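PDB 1WVG: CDP-glucose 4,6-dehydratase from Salmonella enterica subsp. enterica serovar Typhi, which catalyses the NAD(+)-dependent conversion of CDP-D-glucose to CDP-4-dehydro-6-deoxy-D-glucose and water, a step towards CDP-3,6-dideoxy-D-mannose of the lipopolysaccharide O-antigen. Local coordinates for residues P81-H86 with I124-N129. Numbering follows the deposited sequence.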
ATOM      1  N   PRO A  81      -9.510 -29.901  26.675  1.00 27.66           N
ATOM      2  CA  PRO A  81      -8.351 -29.074  27.002  1.00 25.72           C
ATOM      3  C   PRO A  81      -8.760 -27.626  27.280  1.00 26.92           C
ATOM      4  O   PRO A  81      -9.868 -27.161  26.978  1.00 25.92           O
ATOM      5  CB  PRO A  81      -7.551 -29.025  25.694  1.00 26.89           C
ATOM      6  CG  PRO A  81      -8.593 -29.164  24.578  1.00 21.10           C
ATOM      7  CD  PRO A  81      -9.745 -29.965  25.197  1.00 26.45           C
ATOM      8  N   GLU A  82      -7.843 -26.857  27.821  1.00 23.42           N
ATOM      9  CA  GLU A  82      -8.136 -25.455  28.047  1.00 19.60           C
ATOM     10  C   GLU A  82      -7.284 -24.642  27.065  1.00 34.72           C
ATOM     11  O   GLU A  82      -7.522 -23.468  26.804  1.00 26.07           O
ATOM     12  CB  GLU A  82      -7.718 -25.041  29.463  1.00 20.92           C
ATOM     13  CG  GLU A  82      -8.203 -26.053  30.523  1.00 62.84           C
ATOM     14  CD  GLU A  82      -7.170 -26.482  31.537  1.00 73.13           C
ATOM     15  OE1 GLU A  82      -6.193 -27.153  31.288  1.00 67.77           O
ATOM     16  OE2 GLU A  82      -7.449 -26.077  32.743  1.00 67.00           O
ATOM     17  N   ILE A  83      -6.252 -25.304  26.540  1.00 26.47           N
ATOM     18  CA  ILE A  83      -5.263 -24.725  25.643  1.00 20.91           C
ATOM     19  C   ILE A  83      -4.998 -25.619  24.451  1.00 27.65           C
ATOM     20  O   ILE A  83      -5.058 -26.834  24.570  1.00 30.40           O
ATOM     21  CB  ILE A  83      -3.976 -24.473  26.395  1.00 23.44           C
ATOM     22  CG1 ILE A  83      -4.234 -23.461  27.514  1.00 18.08           C
ATOM     23  CG2 ILE A  83      -2.903 -23.990  25.420  1.00 24.27           C
ATOM     24  CD1 ILE A  83      -2.951 -23.072  28.279  1.00 18.91           C
ATOM     25  N   VAL A  84      -4.734 -25.009  23.294  1.00 21.02           N
ATOM     26  CA  VAL A  84      -4.545 -25.744  22.075  1.00 15.72           C
ATOM     27  C   VAL A  84      -3.491 -25.157  21.218  1.00 25.63           C
ATOM     28  O   VAL A  84      -3.543 -23.966  20.968  1.00 22.34           O
ATOM     29  CB  VAL A  84      -5.802 -25.695  21.210  1.00 19.06           C
ATOM     30  CG1 VAL A  84      -5.470 -26.212  19.823  1.00 28.36           C
ATOM     31  CG2 VAL A  84      -6.910 -26.553  21.793  1.00 18.77           C
ATOM     32  N   PHE A  85      -2.605 -26.013  20.736  1.00 21.39           N
ATOM     33  CA  PHE A  85      -1.570 -25.590  19.823  1.00 14.19           C
ATOM     34  C   PHE A  85      -1.795 -26.357  18.538  1.00 26.06           C
ATOM     35  O   PHE A  85      -1.696 -27.572  18.534  1.00 19.10           O
ATOM     36  CB  PHE A  85      -0.161 -25.895  20.338  1.00 21.66           C
ATOM     37  CG  PHE A  85       0.222 -25.023  21.517  1.00 25.20           C
ATOM     38  CD1 PHE A  85       0.040 -25.467  22.828  1.00 27.97           C
ATOM     39  CD2 PHE A  85       0.781 -23.757  21.318  1.00 17.65           C
ATOM     40  CE1 PHE A  85       0.412 -24.656  23.900  1.00 24.55           C
ATOM     41  CE2 PHE A  85       1.136 -22.926  22.382  1.00 16.43           C
ATOM     42  CZ  PHE A  85       0.962 -23.391  23.685  1.00 15.89           C
ATOM     43  N   HIS A  86      -2.138 -25.681  17.459  1.00 15.77           N
ATOM     44  CA  HIS A  86      -2.360 -26.381  16.214  1.00 12.91           C
ATOM     45  C   HIS A  86      -1.118 -26.341  15.339  1.00 20.77           C
ATOM     46  O   HIS A  86      -0.879 -25.321  14.719  1.00 23.26           O
ATOM     47  CB  HIS A  86      -3.498 -25.684  15.441  1.00 15.88           C
ATOM     48  CG  HIS A  86      -3.757 -26.269  14.085  1.00 17.28           C
ATOM     49  ND1 HIS A  86      -3.896 -27.648  13.897  1.00 20.05           N
ATOM     50  CD2 HIS A  86      -3.889 -25.661  12.866  1.00 17.41           C
ATOM     51  CE1 HIS A  86      -4.134 -27.843  12.597  1.00 18.23           C
ATOM     52  NE2 HIS A  86      -4.123 -26.669  11.951  1.00 20.20           N
ATOM     53  N   ILE A 124     -12.541 -23.778  25.685  1.00 31.16           N
ATOM     54  CA  ILE A 124     -11.154 -23.690  25.323  1.00 29.49           C
ATOM     55  C   ILE A 124     -10.823 -22.223  25.491  1.00 26.01           C
ATOM     56  O   ILE A 124     -11.474 -21.317  24.976  1.00 34.91           O
ATOM     57  CB  ILE A 124     -10.901 -24.203  23.899  1.00 31.75           C
ATOM     58  CG1 ILE A 124     -11.041 -25.722  23.900  1.00 22.47           C
ATOM     59  CG2 ILE A 124      -9.515 -23.766  23.392  1.00 29.22           C
ATOM     60  CD1 ILE A 124     -11.524 -26.324  22.585  1.00 28.19           C
ATOM     61  N   LYS A 125      -9.821 -21.956  26.247  1.00 25.82           N
ATOM     62  CA  LYS A 125      -9.509 -20.562  26.442  1.00 25.06           C
ATOM     63  C   LYS A 125      -8.535 -19.934  25.454  1.00 33.08           C
ATOM     64  O   LYS A 125      -8.686 -18.761  25.114  1.00 22.24           O
ATOM     65  CB  LYS A 125      -8.969 -20.352  27.853  1.00 25.33           C
ATOM     66  CG  LYS A 125     -10.071 -20.105  28.870  1.00 63.55           C
ATOM     67  CD  LYS A 125     -11.075 -21.255  28.934  1.00 81.61           C
ATOM     68  CE  LYS A 125     -11.042 -21.951  30.260  1.00100.00           C
ATOM     69  NZ  LYS A 125     -11.215 -23.437  30.212  1.00100.00           N
ATOM     70  N   ALA A 126      -7.494 -20.675  25.056  1.00 19.72           N
ATOM     71  CA  ALA A 126      -6.493 -20.106  24.200  1.00 18.02           C
ATOM     72  C   ALA A 126      -6.199 -21.041  23.073  1.00 31.08           C
ATOM     73  O   ALA A 126      -6.091 -22.233  23.293  1.00 24.78           O
ATOM     74  CB  ALA A 126      -5.223 -19.879  25.001  1.00 12.80           C
ATOM     75  N   VAL A 127      -6.129 -20.489  21.878  1.00 20.70           N
ATOM     76  CA  VAL A 127      -5.820 -21.243  20.692  1.00 17.15           C
ATOM     77  C   VAL A 127      -4.666 -20.547  19.992  1.00 19.97           C
ATOM     78  O   VAL A 127      -4.727 -19.359  19.666  1.00 18.11           O
ATOM     79  CB  VAL A 127      -6.999 -21.425  19.753  1.00 19.16           C
ATOM     80  CG1 VAL A 127      -6.573 -22.318  18.583  1.00 19.60           C
ATOM     81  CG2 VAL A 127      -8.186 -22.037  20.473  1.00 15.23           C
ATOM     82  N   VAL A 128      -3.594 -21.304  19.815  1.00 21.89           N
ATOM     83  CA  VAL A 128      -2.386 -20.837  19.153  1.00 20.17           C
ATOM     84  C   VAL A 128      -2.227 -21.561  17.825  1.00 25.35           C
ATOM     85  O   VAL A 128      -1.803 -22.713  17.779  1.00 16.37           O
ATOM     86  CB  VAL A 128      -1.130 -20.973  19.995  1.00 17.79           C
ATOM     87  CG1 VAL A 128       0.052 -20.420  19.212  1.00 16.07           C
ATOM     88  CG2 VAL A 128      -1.304 -20.199  21.313  1.00 13.66           C
ATOM     89  N   ASN A 129      -2.592 -20.879  16.732  1.00 19.39           N
ATOM     90  CA  ASN A 129      -2.511 -21.438  15.391  1.00 17.65           C
ATOM     91  C   ASN A 129      -1.138 -21.180  14.743  1.00 27.17           C
ATOM     92  O   ASN A 129      -0.783 -20.071  14.383  1.00 21.35           O
ATOM     93  CB  ASN A 129      -3.718 -20.973  14.525  1.00 17.99           C
ATOM     94  CG  ASN A 129      -3.612 -21.323  13.040  1.00 30.13           C
ATOM     95  OD1 ASN A 129      -3.243 -22.445  12.722  1.00 31.95           O
ATOM     96  ND2 ASN A 129      -3.910 -20.390  12.120  1.00 20.36           N
TER
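With CG trans to the main-chain N in both His86 (chi1 176°) and Asn129, the imidazole and the carboxamide run alongside each other in the same direction, their planes 25° apart. Asn129 OD1 meets the ring at its edge, in plane, 3.3 Å from His86 CD2, probably a weak contact with a polarised C-H. Polar groups can be buried here because both ring nitrogens of His86 and the amide nitrogen of Asn129 have partners: His86 ND1 bonds to Thr15 OG1 and NE2 to Thr111 OG1, while Asn129 ND2 reaches Ser190 OG. On the other face of the sheet, Phe85 and Val128 also lie side by side. Phe85 CG lies anti to the carbonyl carbon and beside the main-chain N, which brings the ring alongside the branched valine; it meets Val128 obliquely, CD2 3.6 Å from Val128 CB.

These are neighbouring parallel strands of the Rossmann fold, joined by a beta-alpha-beta crossover through helix 100-121, and the side chain of His86 lies near the bound adenosine-5-diphosphoribose. Valines and an isoleucine fit the face that this helix covers: Val84 CG2 lies 4.1 Å from Ile124 CG2, and Leu114 and Val118 pack from the helix. Ala126, small enough to pack against Leu249 of helix 236-251, is beside Ile83 on the Phe85 face.

Between the strands the straightest bond is Val128 N to Val84 O, 2.9 Å with 173° at the hydrogen, and His86 N returns to Val128 O at 3.0 Å. At the start of the pairing Glu82 O takes two donors, Lys125 N at 2.8 Å and Ala126 N, the latter in the carbonyl plane at 3.3 Å. The long, flexible chains of Glu82 and Lys125 suit this partly exposed end; Lys125 NZ lies 3.9 Å from Glu82 CB but bonds to Asn123 O.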